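Local coordinates for chitinase (Paenibacillus sp. FPU-7, PDB 5GZT), which probably hydrolyses internal beta-1,4 linkages between N-acetylglucosamine units in chitin and chitodextrins through two family 18 glycoside hydrolase modules, at residues B[107-110]-B[111-115]; B[242-245]-B[246-250]; B[566-569]-B[570-574]; B[951-955]-B[956-960]; B[1126-1129]-B[1130-1134]. All blocks are in the same frame, centred on the assembly; numbering follows the deposited sequence. Where two conformers were deposited one is given.

Contact 1: residues B[107-110]-B[111-115]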
loop_
_atom_site.group_PDB
_atom_site.type_symbol
_atom_site.label_atom_id
_atom_site.label_comp_id
_atom_site.label_asym_id
_atom_site.label_seq_id
_atom_site.Cartn_x
_atom_site.Cartn_y
_atom_site.Cartn_z
ATOM N N ILE B 107 38.958 -13.844 50.071
ATOM C CA ILE B 107 38.177 -14.837 49.401
ATOM C C ILE B 107 39.116 -15.360 48.297
ATOM O O ILE B 107 39.550 -14.575 47.435
ATOM C CB ILE B 107 36.943 -14.269 48.722
ATOM C CG1 ILE B 107 36.042 -13.487 49.693
ATOM C CG2 ILE B 107 36.172 -15.409 48.113
ATOM C CD1 ILE B 107 35.269 -14.340 50.722
ATOM N N VAL B 108 39.396 -16.667 48.307
ATOM C CA VAL B 108 40.334 -17.281 47.309
ATOM C C VAL B 108 39.504 -18.164 46.411
ATOM O O VAL B 108 38.930 -19.200 46.906
ATOM C CB VAL B 108 41.423 -18.134 47.958
ATOM C CG1 VAL B 108 42.467 -18.558 46.885
ATOM C CG2 VAL B 108 42.027 -17.430 49.180
ATOM N N LEU B 109 39.394 -17.781 45.129
ATOM C CA LEU B 109 38.564 -18.518 44.216
ATOM C C LEU B 109 39.481 -19.224 43.260
ATOM O O LEU B 109 40.129 -18.568 42.423
ATOM C CB LEU B 109 37.622 -17.588 43.409
ATOM C CG LEU B 109 36.656 -16.691 44.232
ATOM C CD1 LEU B 109 35.722 -15.987 43.276
ATOM C CD2 LEU B 109 35.828 -17.505 45.226
ATOM N N ALA B 110 39.474 -20.556 43.331
ATOM C CA ALA B 110 40.336 -21.413 42.491
ATOM C C ALA B 110 39.859 -21.300 41.036
ATOM O O ALA B 110 38.722 -20.886 40.796
ATOM C CB ALA B 110 40.328 -22.886 42.995
ATOM N N SER B 111 40.733 -21.619 40.079
ATOM C CA SER B 111 40.460 -21.399 38.671
ATOM C C SER B 111 39.205 -22.006 38.147
ATOM O O SER B 111 38.599 -21.440 37.227
ATOM C CB SER B 111 41.581 -21.959 37.763
ATOM O OG SER B 111 41.641 -23.367 37.841
ATOM N N GLY B 112 38.782 -23.162 38.583
ATOM C CA GLY B 112 37.461 -23.511 37.880
ATOM C C GLY B 112 36.130 -22.967 38.519
ATOM O O GLY B 112 35.001 -23.296 38.073
ATOM N N VAL B 113 36.261 -22.202 39.595
ATOM C CA VAL B 113 35.123 -21.832 40.417
ATOM C C VAL B 113 34.333 -20.754 39.731
ATOM O O VAL B 113 34.913 -19.987 39.027
ATOM C CB VAL B 113 35.578 -21.407 41.837
ATOM C CG1 VAL B 113 34.457 -20.792 42.639
ATOM C CG2 VAL B 113 36.134 -22.620 42.555
ATOM N N LYS B 114 33.001 -20.791 39.844
ATOM C CA LYS B 114 32.137 -19.697 39.370
ATOM C C LYS B 114 31.176 -19.213 40.496
ATOM O O LYS B 114 30.307 -20.011 41.001
ATOM C CB LYS B 114 31.370 -20.132 38.127
ATOM C CG LYS B 114 32.282 -20.519 36.962
ATOM C CD LYS B 114 31.446 -20.843 35.720
ATOM C CE LYS B 114 30.880 -22.247 35.794
ATOM N NZ LYS B 114 29.449 -22.251 35.382
ATOM N N VAL B 115 31.355 -17.936 40.906
ATOM C CA VAL B 115 30.438 -17.291 41.823
ATOM C C VAL B 115 29.522 -16.435 40.931
ATOM O O VAL B 115 29.999 -15.581 40.156
ATOM C CB VAL B 115 31.211 -16.497 42.871
ATOM C CG1 VAL B 115 30.243 -15.836 43.872
ATOM C CG2 VAL B 115 32.184 -17.428 43.638
#

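Contact 2: residues B[242-245]-B[246-250]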
loop_
_atom_site.group_PDB
_atom_site.type_symbol
_atom_site.label_atom_id
_atom_site.label_comp_id
_atom_site.label_asym_id
_atom_site.label_seq_id
_atom_site.Cartn_x
_atom_site.Cartn_y
_atom_site.Cartn_z
ATOM N N PHE B 242 26.628 2.680 0.513
ATOM C CA PHE B 242 26.178 2.473 -0.844
ATOM C C PHE B 242 24.835 3.203 -1.042
ATOM O O PHE B 242 24.002 3.222 -0.131
ATOM C CB PHE B 242 26.070 0.989 -1.143
ATOM C CG PHE B 242 25.345 0.702 -2.411
ATOM C CD1 PHE B 242 25.980 0.865 -3.631
ATOM C CD2 PHE B 242 24.009 0.318 -2.386
ATOM C CE1 PHE B 242 25.310 0.620 -4.817
ATOM C CE2 PHE B 242 23.333 0.082 -3.564
ATOM C CZ PHE B 242 23.981 0.240 -4.784
ATOM N N THR B 243 24.629 3.782 -2.222
ATOM C CA THR B 243 23.427 4.545 -2.490
ATOM C C THR B 243 22.893 4.206 -3.857
ATOM O O THR B 243 23.492 4.572 -4.848
ATOM C CB THR B 243 23.699 6.052 -2.324
ATOM O OG1 THR B 243 23.980 6.317 -0.942
ATOM C CG2 THR B 243 22.509 6.917 -2.768
ATOM N N SER B 244 21.739 3.519 -3.881
ATOM C CA SER B 244 21.071 3.041 -5.092
ATOM C C SER B 244 20.570 4.170 -5.891
ATOM O O SER B 244 20.572 5.305 -5.441
ATOM C CB SER B 244 19.836 2.192 -4.735
ATOM O OG SER B 244 18.707 3.043 -4.467
ATOM N N ASP B 245 20.039 3.839 -7.042
ATOM C CA ASP B 245 19.316 4.790 -7.845
ATOM C C ASP B 245 17.983 5.077 -7.178
ATOM O O ASP B 245 17.463 4.266 -6.401
ATOM C CB ASP B 245 18.996 4.248 -9.243
ATOM C CG ASP B 245 20.230 4.066 -10.121
ATOM O OD1 ASP B 245 21.164 4.903 -10.064
ATOM O OD2 ASP B 245 20.224 3.085 -10.886
ATOM N N LYS B 246 17.427 6.228 -7.543
ATOM C CA LYS B 246 16.085 6.634 -7.111
ATOM C C LYS B 246 15.044 5.729 -7.696
ATOM O O LYS B 246 15.255 5.119 -8.758
ATOM C CB LYS B 246 15.774 8.041 -7.585
ATOM C CG LYS B 246 16.575 9.039 -6.794
ATOM C CD LYS B 246 16.494 10.434 -7.360
ATOM C CE LYS B 246 17.397 11.306 -6.502
ATOM N NZ LYS B 246 17.225 12.728 -6.872
ATOM N N GLY B 247 13.894 5.679 -7.026
ATOM C CA GLY B 247 12.702 5.078 -7.614
ATOM C C GLY B 247 12.648 3.567 -7.547
ATOM O O GLY B 247 12.069 2.939 -8.421
ATOM N N LEU B 248 13.230 2.968 -6.520
ATOM C CA LEU B 248 13.104 1.509 -6.345
ATOM C C LEU B 248 11.691 1.138 -5.921
ATOM O O LEU B 248 11.037 1.907 -5.227
ATOM C CB LEU B 248 14.057 1.014 -5.261
ATOM C CG LEU B 248 15.557 1.124 -5.631
ATOM C CD1 LEU B 248 16.395 0.384 -4.609
ATOM C CD2 LEU B 248 15.806 0.560 -6.997
ATOM N N ALA B 249 11.276 -0.074 -6.266
ATOM C CA ALA B 249 9.964 -0.589 -5.887
ATOM C C ALA B 249 9.793 -0.592 -4.396
ATOM O O ALA B 249 10.706 -0.988 -3.635
ATOM C CB ALA B 249 9.734 -1.993 -6.416
ATOM N N ALA B 250 8.604 -0.145 -3.967
ATOM C CA ALA B 250 8.305 -0.137 -2.555
ATOM C C ALA B 250 8.281 -1.548 -2.008
ATOM O O ALA B 250 7.875 -2.495 -2.722
ATOM C CB ALA B 250 6.958 0.546 -2.303
#

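Contact 3: residues B[566-569]-B[570-574]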
loop_
_atom_site.group_PDB
_atom_site.type_symbol
_atom_site.label_atom_id
_atom_site.label_comp_id
_atom_site.label_asym_id
_atom_site.label_seq_id
_atom_site.Cartn_x
_atom_site.Cartn_y
_atom_site.Cartn_z
ATOM N N GLU B 566 -21.196 6.471 -0.171
ATOM C CA GLU B 566 -22.507 6.943 0.189
ATOM C C GLU B 566 -22.450 8.420 0.597
ATOM O O GLU B 566 -23.357 9.192 0.285
ATOM C CB GLU B 566 -23.071 6.091 1.318
ATOM C CG GLU B 566 -24.327 6.595 1.989
ATOM C CD GLU B 566 -25.548 6.625 1.069
ATOM O OE1 GLU B 566 -25.666 5.840 0.087
ATOM O OE2 GLU B 566 -26.428 7.512 1.287
ATOM N N LEU B 567 -21.367 8.825 1.266
ATOM C CA LEU B 567 -21.194 10.231 1.585
ATOM C C LEU B 567 -21.097 11.076 0.322
ATOM O O LEU B 567 -21.697 12.115 0.224
ATOM C CB LEU B 567 -19.964 10.489 2.502
ATOM C CG LEU B 567 -19.948 9.867 3.915
ATOM C CD1 LEU B 567 -18.578 10.141 4.561
ATOM C CD2 LEU B 567 -21.074 10.380 4.769
ATOM N N VAL B 568 -20.331 10.641 -0.624
ATOM C CA VAL B 568 -20.211 11.339 -1.899
ATOM C C VAL B 568 -21.613 11.446 -2.536
ATOM O O VAL B 568 -22.048 12.524 -2.926
ATOM C CB VAL B 568 -19.213 10.635 -2.802
ATOM C CG1 VAL B 568 -19.283 11.175 -4.218
ATOM C CG2 VAL B 568 -17.769 10.765 -2.250
ATOM N N ASN B 569 -22.314 10.324 -2.632
ATOM C CA ASN B 569 -23.595 10.317 -3.314
ATOM C C ASN B 569 -24.662 11.184 -2.644
ATOM O O ASN B 569 -25.389 11.840 -3.346
ATOM C CB ASN B 569 -24.079 8.887 -3.494
ATOM C CG ASN B 569 -23.256 8.096 -4.545
ATOM O OD1 ASN B 569 -22.494 8.618 -5.362
ATOM N ND2 ASN B 569 -23.434 6.838 -4.495
ATOM N N ASN B 570 -24.754 11.192 -1.303
ATOM C CA ASN B 570 -25.917 11.738 -0.657
ATOM C C ASN B 570 -25.658 12.720 0.505
ATOM O O ASN B 570 -26.624 13.351 0.989
ATOM C CB ASN B 570 -26.818 10.585 -0.160
ATOM C CG ASN B 570 -27.313 9.710 -1.302
ATOM O OD1 ASN B 570 -27.190 8.461 -1.323
ATOM N ND2 ASN B 570 -27.797 10.368 -2.283
ATOM N N TYR B 571 -24.391 12.918 0.910
ATOM C CA TYR B 571 -24.151 13.762 2.115
ATOM C C TYR B 571 -23.212 14.969 1.917
ATOM O O TYR B 571 -23.452 16.044 2.471
ATOM C CB TYR B 571 -23.584 12.921 3.224
ATOM C CG TYR B 571 -24.517 11.959 3.903
ATOM C CD1 TYR B 571 -24.821 10.747 3.308
ATOM C CD2 TYR B 571 -25.012 12.215 5.158
ATOM C CE1 TYR B 571 -25.676 9.848 3.932
ATOM C CE2 TYR B 571 -25.881 11.309 5.828
ATOM C CZ TYR B 571 -26.163 10.104 5.208
ATOM O OH TYR B 571 -26.968 9.161 5.835
ATOM N N ILE B 572 -22.086 14.775 1.247
ATOM C CA ILE B 572 -21.048 15.855 1.319
ATOM C C ILE B 572 -21.559 17.064 0.495
ATOM O O ILE B 572 -21.688 16.995 -0.738
ATOM C CB ILE B 572 -19.670 15.428 0.797
ATOM C CG1 ILE B 572 -19.113 14.251 1.552
ATOM C CG2 ILE B 572 -18.690 16.624 0.912
ATOM C CD1 ILE B 572 -17.909 13.543 0.882
ATOM N N ASN B 573 -21.898 18.117 1.208
ATOM C CA ASN B 573 -22.508 19.315 0.683
ATOM C C ASN B 573 -23.853 19.005 0.013
ATOM O O ASN B 573 -24.225 19.675 -0.946
ATOM C CB ASN B 573 -21.531 20.097 -0.228
ATOM C CG ASN B 573 -21.987 21.511 -0.519
ATOM O OD1 ASN B 573 -22.597 22.172 0.317
ATOM N ND2 ASN B 573 -21.697 22.005 -1.744
ATOM N N LYS B 574 -24.557 17.996 0.522
ATOM C CA LYS B 574 -25.891 17.582 0.017
ATOM C C LYS B 574 -26.867 17.396 1.191
ATOM O O LYS B 574 -26.458 17.127 2.342
ATOM C CB LYS B 574 -25.815 16.253 -0.733
ATOM C CG LYS B 574 -25.010 16.361 -2.007
ATOM C CD LYS B 574 -24.728 15.056 -2.645
ATOM C CE LYS B 574 -24.086 15.304 -3.981
ATOM N NZ LYS B 574 -23.749 14.069 -4.659
HETATM O O HOH W 1 -20.904 14.918 -2.395
#

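Contact 4: residues B[951-955]-B[956-960]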
loop_
_atom_site.group_PDB
_atom_site.type_symbol
_atom_site.label_atom_id
_atom_site.label_comp_id
_atom_site.label_asym_id
_atom_site.label_seq_id
_atom_site.Cartn_x
_atom_site.Cartn_y
_atom_site.Cartn_z
ATOM N N ASN B 951 0.303 13.375 -30.432
ATOM C CA ASN B 951 1.682 13.715 -30.432
ATOM C C ASN B 951 2.199 14.073 -31.807
ATOM O O ASN B 951 3.314 14.570 -31.904
ATOM C CB ASN B 951 2.466 12.498 -29.950
ATOM C CG ASN B 951 3.802 12.879 -29.423
ATOM O OD1 ASN B 951 3.884 13.537 -28.412
ATOM N ND2 ASN B 951 4.859 12.491 -30.127
ATOM N N SER B 952 1.435 13.744 -32.840
ATOM C CA SER B 952 1.837 13.904 -34.228
ATOM C C SER B 952 1.273 15.205 -34.830
ATOM O O SER B 952 1.617 15.524 -35.952
ATOM C CB SER B 952 1.335 12.740 -35.042
ATOM O OG SER B 952 1.969 11.535 -34.746
ATOM N N VAL B 953 0.490 15.969 -34.040
ATOM C CA VAL B 953 -0.206 17.178 -34.480
ATOM C C VAL B 953 -0.084 18.237 -33.402
ATOM O O VAL B 953 -0.038 17.921 -32.258
ATOM C CB VAL B 953 -1.639 16.773 -34.748
ATOM C CG1 VAL B 953 -2.529 17.947 -34.924
ATOM C CG2 VAL B 953 -1.677 15.942 -36.004
ATOM N N GLU B 954 -0.012 19.488 -33.753
ATOM C CA GLU B 954 0.099 20.551 -32.789
ATOM C C GLU B 954 -1.297 21.059 -32.408
ATOM O O GLU B 954 -1.684 22.135 -32.808
ATOM C CB GLU B 954 0.956 21.671 -33.307
ATOM C CG GLU B 954 2.258 21.139 -33.877
ATOM C CD GLU B 954 3.222 22.243 -34.278
ATOM O OE1 GLU B 954 3.007 23.003 -35.290
ATOM O OE2 GLU B 954 4.222 22.362 -33.560
ATOM N N LEU B 955 -2.018 20.270 -31.610
ATOM C CA LEU B 955 -3.369 20.643 -31.249
ATOM C C LEU B 955 -3.507 22.025 -30.700
ATOM O O LEU B 955 -4.440 22.804 -31.121
ATOM C CB LEU B 955 -4.047 19.633 -30.327
ATOM C CG LEU B 955 -4.238 18.240 -30.873
ATOM C CD1 LEU B 955 -4.797 17.352 -29.787
ATOM C CD2 LEU B 955 -5.091 18.120 -32.117
ATOM N N ASP B 956 -2.576 22.411 -29.825
ATOM C CA ASP B 956 -2.743 23.761 -29.262
ATOM C C ASP B 956 -2.407 24.845 -30.268
ATOM O O ASP B 956 -2.864 25.971 -30.069
ATOM C CB ASP B 956 -1.973 23.949 -27.945
ATOM C CG ASP B 956 -2.525 25.063 -27.095
ATOM O OD1 ASP B 956 -3.697 25.556 -27.195
ATOM O OD2 ASP B 956 -1.743 25.518 -26.306
ATOM N N LYS B 957 -1.715 24.552 -31.401
ATOM C CA LYS B 957 -1.414 25.630 -32.321
ATOM C C LYS B 957 -2.428 25.660 -33.470
ATOM O O LYS B 957 -2.448 26.660 -34.174
ATOM C CB LYS B 957 -0.008 25.506 -32.953
ATOM C CG LYS B 957 1.153 25.571 -31.922
ATOM C CD LYS B 957 2.484 25.307 -32.586
ATOM C CE LYS B 957 3.619 25.220 -31.569
ATOM N NZ LYS B 957 4.918 24.906 -32.281
ATOM N N ILE B 958 -3.203 24.602 -33.666
ATOM C CA ILE B 958 -4.042 24.577 -34.870
ATOM C C ILE B 958 -5.493 25.022 -34.672
ATOM O O ILE B 958 -6.139 25.423 -35.652
ATOM C CB ILE B 958 -3.991 23.285 -35.585
ATOM C CG1 ILE B 958 -4.565 22.183 -34.774
ATOM C CG2 ILE B 958 -2.557 22.946 -36.032
ATOM C CD1 ILE B 958 -4.612 20.915 -35.564
ATOM N N HIS B 959 -5.996 24.926 -33.425
ATOM C CA HIS B 959 -7.390 25.235 -33.125
ATOM C C HIS B 959 -7.811 26.563 -33.508
ATOM O O HIS B 959 -8.958 26.715 -33.982
ATOM C CB HIS B 959 -7.882 24.852 -31.689
ATOM C CG HIS B 959 -7.227 25.620 -30.606
ATOM N ND1 HIS B 959 -7.599 26.897 -30.261
ATOM C CD2 HIS B 959 -6.205 25.283 -29.789
ATOM C CE1 HIS B 959 -6.792 27.343 -29.307
ATOM N NE2 HIS B 959 -5.969 26.351 -28.975
ATOM N N GLN B 960 -6.897 27.515 -33.452
ATOM C CA GLN B 960 -7.205 28.862 -33.884
ATOM C C GLN B 960 -7.661 29.010 -35.364
ATOM O O GLN B 960 -8.334 29.922 -35.629
ATOM C CB GLN B 960 -6.000 29.831 -33.730
ATOM C CG GLN B 960 -4.798 29.409 -34.568
ATOM C CD GLN B 960 -3.521 30.280 -34.264
ATOM O OE1 GLN B 960 -2.506 29.786 -33.807
ATOM N NE2 GLN B 960 -3.620 31.504 -34.492
#

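Contact 5: residues B[1126-1129]-B[1130-1134]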
loop_
_atom_site.group_PDB
_atom_site.type_symbol
_atom_site.label_atom_id
_atom_site.label_comp_id
_atom_site.label_asym_id
_atom_site.label_seq_id
_atom_site.Cartn_x
_atom_site.Cartn_y
_atom_site.Cartn_z
ATOM N N GLY B 1126 -32.082 10.288 -35.273
ATOM C CA GLY B 1126 -33.183 10.840 -34.475
ATOM C C GLY B 1126 -32.824 10.892 -32.979
ATOM O O GLY B 1126 -33.182 11.800 -32.299
ATOM N N ALA B 1127 -32.052 9.940 -32.512
ATOM C CA ALA B 1127 -31.595 9.910 -31.157
ATOM C C ALA B 1127 -30.671 11.099 -30.808
ATOM O O ALA B 1127 -30.815 11.744 -29.759
ATOM C CB ALA B 1127 -30.891 8.599 -30.870
ATOM N N ILE B 1128 -29.776 11.411 -31.727
ATOM C CA ILE B 1128 -28.883 12.549 -31.557
ATOM C C ILE B 1128 -29.698 13.793 -31.547
ATOM O O ILE B 1128 -29.608 14.607 -30.643
ATOM C CB ILE B 1128 -27.802 12.598 -32.669
ATOM C CG1 ILE B 1128 -26.924 11.330 -32.582
ATOM C CG2 ILE B 1128 -26.911 13.859 -32.459
ATOM C CD1 ILE B 1128 -26.057 11.138 -33.795
ATOM N N PHE B 1129 -30.491 13.967 -32.577
ATOM C CA PHE B 1129 -31.199 15.169 -32.803
ATOM C C PHE B 1129 -32.154 15.430 -31.642
ATOM O O PHE B 1129 -32.290 16.578 -31.182
ATOM C CB PHE B 1129 -32.009 15.029 -34.112
ATOM C CG PHE B 1129 -32.882 16.229 -34.430
ATOM C CD1 PHE B 1129 -32.344 17.349 -35.078
ATOM C CD2 PHE B 1129 -34.262 16.210 -34.157
ATOM C CE1 PHE B 1129 -33.116 18.463 -35.370
ATOM C CE2 PHE B 1129 -35.085 17.325 -34.436
ATOM C CZ PHE B 1129 -34.514 18.461 -35.084
ATOM N N ASN B 1130 -32.865 14.381 -31.162
ATOM C CA ASN B 1130 -33.832 14.652 -30.090
ATOM C C ASN B 1130 -33.120 15.091 -28.833
ATOM O O ASN B 1130 -33.593 15.959 -28.149
ATOM C CB ASN B 1130 -34.730 13.416 -29.807
ATOM C CG ASN B 1130 -35.660 13.093 -30.956
ATOM O OD1 ASN B 1130 -35.944 13.913 -31.846
ATOM N ND2 ASN B 1130 -36.127 11.837 -30.961
ATOM N N GLU B 1131 -31.986 14.503 -28.513
ATOM C CA GLU B 1131 -31.257 14.895 -27.295
ATOM C C GLU B 1131 -30.681 16.290 -27.464
ATOM O O GLU B 1131 -30.777 17.131 -26.538
ATOM C CB GLU B 1131 -30.152 13.898 -26.960
ATOM C CG GLU B 1131 -29.301 14.318 -25.764
ATOM C CD GLU B 1131 -30.164 14.447 -24.471
ATOM O OE1 GLU B 1131 -31.245 13.772 -24.439
ATOM O OE2 GLU B 1131 -29.767 15.196 -23.519
ATOM N N LEU B 1132 -30.156 16.622 -28.661
ATOM C CA LEU B 1132 -29.598 18.012 -28.819
ATOM C C LEU B 1132 -30.655 19.078 -28.767
ATOM O O LEU B 1132 -30.348 20.252 -28.462
ATOM C CB LEU B 1132 -28.834 18.187 -30.148
ATOM C CG LEU B 1132 -27.562 17.354 -30.179
ATOM C CD1 LEU B 1132 -26.884 17.639 -31.512
ATOM C CD2 LEU B 1132 -26.611 17.596 -28.994
ATOM N N LYS B 1133 -31.870 18.760 -29.179
ATOM C CA LYS B 1133 -32.947 19.747 -29.045
ATOM C C LYS B 1133 -33.460 19.897 -27.637
ATOM O O LYS B 1133 -33.802 21.001 -27.252
ATOM C CB LYS B 1133 -34.132 19.390 -29.888
ATOM C CG LYS B 1133 -33.919 19.657 -31.381
ATOM C CD LYS B 1133 -33.363 21.053 -31.711
ATOM C CE LYS B 1133 -33.206 21.266 -33.199
ATOM N NZ LYS B 1133 -32.526 22.571 -33.413
ATOM N N ALA B 1134 -33.555 18.782 -26.903
ATOM C CA ALA B 1134 -34.152 18.728 -25.549
ATOM C C ALA B 1134 -33.642 19.812 -24.541
ATOM O O ALA B 1134 -34.338 20.201 -23.573
ATOM C CB ALA B 1134 -33.954 17.329 -24.996
#

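Contact 1: residues B[107-110]-B[111-115]
Ala110 and Val113 close a type I beta turn, in which Val113 N donates to Ala110 O over 3.0 Å. The turn swings the chain from residues 107-109, the end of one strand, to 114-115, the start of the next. Inside the bend the side chain of Val113 sits against the same carbonyl oxygen: its CB lies 3.4 Å from Ala110 O, and CG2 comes to 3.6 Å from that atom. CG2 also reaches Ala110 CB at 4.2 Å, while CG1 is turned the other way, toward Leu109 CD2 at a loose 4.4 Å. The closer apolar meeting is between Leu109 and Val115, whose side chains cross at about a right angle. Val115 CG2 rests against the fork of the leucine, 3.8 Å from Leu109 CD1 and 4.0 Å from Leu109 CD2. Leu109 gets there because its CG stands opposite its own carbonyl carbon (chi1 -58°), which sends both methyls across the inside of the corner. Leu109, Val113 and Val115 are buried; Ser111 and Gly112 form the solvent-facing apex, beside a bound formic acid molecule. Two parallel sheets whose strands follow in chain order give the coil-by-coil build of a parallel beta-helix, and this corner joins strand 106-109 of one sheet to strand 114-120 of the other. Leu109 and Val113 also pack on Val88 of strand 85-89, Val115 lies on Leu96 of strand 92-98, and backbone bonds tie Ile107 and Leu109 to Lys127 of the following coil.

Contact 2: residues B[242-245]-B[246-250]
Ser244 and Leu248 face each other across a bend, the serine side chain pointing into the following residues and the leucine pointing back. The closest approach is between Ser244 OG and Leu248 CD1, at 3.5 Å. Behind the hydroxyl, Ser244 CB lies 3.9 Å from Leu248 CD1. No hydrogen bond crosses between residues 242-245 and 246-250; the serine hydroxyl serves one neighbour in its own segment and one outside it. Ser244 OG donates to Asp245 O over a short 2.6 Å, approaching from 37° above the carbonyl plane, and the same hydroxyl is hydrogen-bonded to Leu197 N. The leucine also comes up to that carbonyl oxygen: Leu248 CG stands 3.8 Å from Asp245 O, and Leu248 CD2 comes to 4.1 Å from it. Leucine branch and hydroxyl therefore meet around one backbone oxygen. The carboxylate of Asp245 and the extended chain of Lys246 lead away from this spot, both on exposed residues. Gly247, with positive phi (80°), carries the chain round to Leu248. Backbone bonds from Ser244 to Leu197, Gly247 to Asp194 and Leu248 to Arg195 hold the bend beside residues 194-197 of the same chain, and Leu248 also touches Leu197. Strand 239-243 of a four-stranded antiparallel sheet here gives way to the loop before strand 251-261, which pairs with other strands, consistent with a sheet-to-sheet crossing in a beta-sandwich.

Contact 3: residues B[566-569]-B[570-574]
Lys574 turns its extended side chain back on Val568 and Asn569 and lays its amino group on their two carbonyls. Lys574 NZ donates to Val568 O at 2.9 Å, in the carbonyl plane, and to Asn569 O at 3.1 Å, there from 62° above the plane. A positive charge at the C-terminal turn of a helix probably suits the dipole of helix 564-570. Val568 O takes a second donor, a water that also donates to Ile572 O and so bridges the helix to the departing chain. Leu567 O is shared as well: Tyr571 N and Ile572 N, each 2.9 Å from Leu567 O, reach it from opposite faces of its plane. Apolar contacts accompany these bonds. Leu567 CD2 lies obliquely by the tyrosine ring, 3.9 Å from Tyr571 CG, and Leu567 CB meets Ile572 CG1 at 4.0 Å. Glu566 OE2 approaches the ring at its edge, 3.6 Å from Tyr571 CE1, with carboxylate and ring planes 82° apart. Helix 564-570 follows strand 561-563 and leads on to strand 578-582, the two outer strands of a five-stranded antiparallel sheet, as in the insertion domain carried by many family 18 chitinases late in the barrel. A type II turn from Tyr571 to Lys574, closed by Lys574 N on Tyr571 O at 3.0 Å, brings the lysine back to the helix, with Asn573 at positive phi (60°). Farther out, Leu567 and Tyr571 rest on Ile562 and Ile597, Tyr571 meets the ring of Tyr577, and Asn573 ND2 is hydrogen-bonded to His711 O.

Contact 4: residues B[951-955]-B[956-960]
Glu954 and Lys957 both carry CG opposite their own carbonyl carbon (chi1 -49° and -62°) and run on extended, which lets the two side chains cross obliquely with their charged ends together. Lys957 NZ makes a salt bridge with Glu954 OE2 at 2.9 Å, coming from 44° above the carboxylate plane; farther back, the lysine methylene CD rests 3.6 Å from Glu954 CD. The other oxygen, Glu954 OE1, is hydrogen-bonded to Thr916 OG1, so both ends of the carboxylate are held. Glu954 is also the N-cap residue of helix 955-958 and the centre of an inverse gamma turn. Its carbonyl receives Lys957 N at 2.8 Å and, weakly, Ile958 N. Ile958 places CG1 between its backbone N and carbonyl carbon, which carries CD1 back to Val953, and the two side chains cross at about a right angle with Ile958 CD1 3.7 Å from Val953 CG1. The His959 ring turns an edge to Leu955 O, with His959 CD2 3.3 Å from that oxygen. His959 NE2 donates to Asp956 OD1 at 3.0 Å, in the ring plane and on the anti side of the carboxylate; as Asp956 has two conformers, this bond may be only part-time. The segment belongs to the stretch between barrel strands 938-943 and 964-967 of the second family 18 module. Val953 and Ile958 pack on helix 911-933, through Phe915, Thr916 and Leu919, while Leu955, Ile958 and His959 lie against Met965 of strand 964-967.

Contact 5: residues B[1126-1129]-B[1130-1134]
Ile1128 and Leu1132, one helical turn apart, form the tight inner side: they lie side by side pointing the same way, with Ile1128 CG2 3.9 Å from Leu1132 CD1. Both press on Leu766 of strand 765-771 and Val1111 of strand 1110-1114. Their backbones are joined by Leu1132 N donating to Ile1128 O at 2.9 Å, one of four successive i to i+4 bonds. The more exposed side is built by Phe1129, Asn1130 and Lys1133. With CG opposite its backbone N (chi1 177°), Phe1129 stands out from the side of the helix, and Lys1133, bent at chi2 (-49°), folds over one face of the ring. Lys1133 CG makes a CH-pi contact, 4.1 Å from the centroid of the Phe1129 ring, and Lys1133 CE comes 3.5 Å from Phe1129 CE1. Asn1130 OD1 meets the ring at its edge, 3.7 Å from Phe1129 CD2. Lys787 adds a cation-pi contact to that ring, and Glu1131 OE2 forms a salt bridge with Lys1104 NZ. Helix 1123-1133, following strand 1110-1114 and packing on helix 1093-1106, has the place of the closing helix in a (beta/alpha)8 barrel.

How the contacts relate
The five contacts follow in series along the chain and none touches another. Contact 1 stands apart in the N-terminal beta-helix, its centre about 56 Å from that of contact 2 and about 106 Å from that of contact 5. A sodium ion, bound by Glu44, Thr50, Phe52 and Ser72, lies about 13 Å from the side chain of Val113. Contact 3 belongs to the first family 18 module and contact 4 to the second, their centres about 40 Å apart; contact 5, on the same side of the chain's centre as both, lies about 30 Å from contact 4. The centre of contact 2 is about 41 Å from that of contact 3 and about 38 Å from that of contact 4.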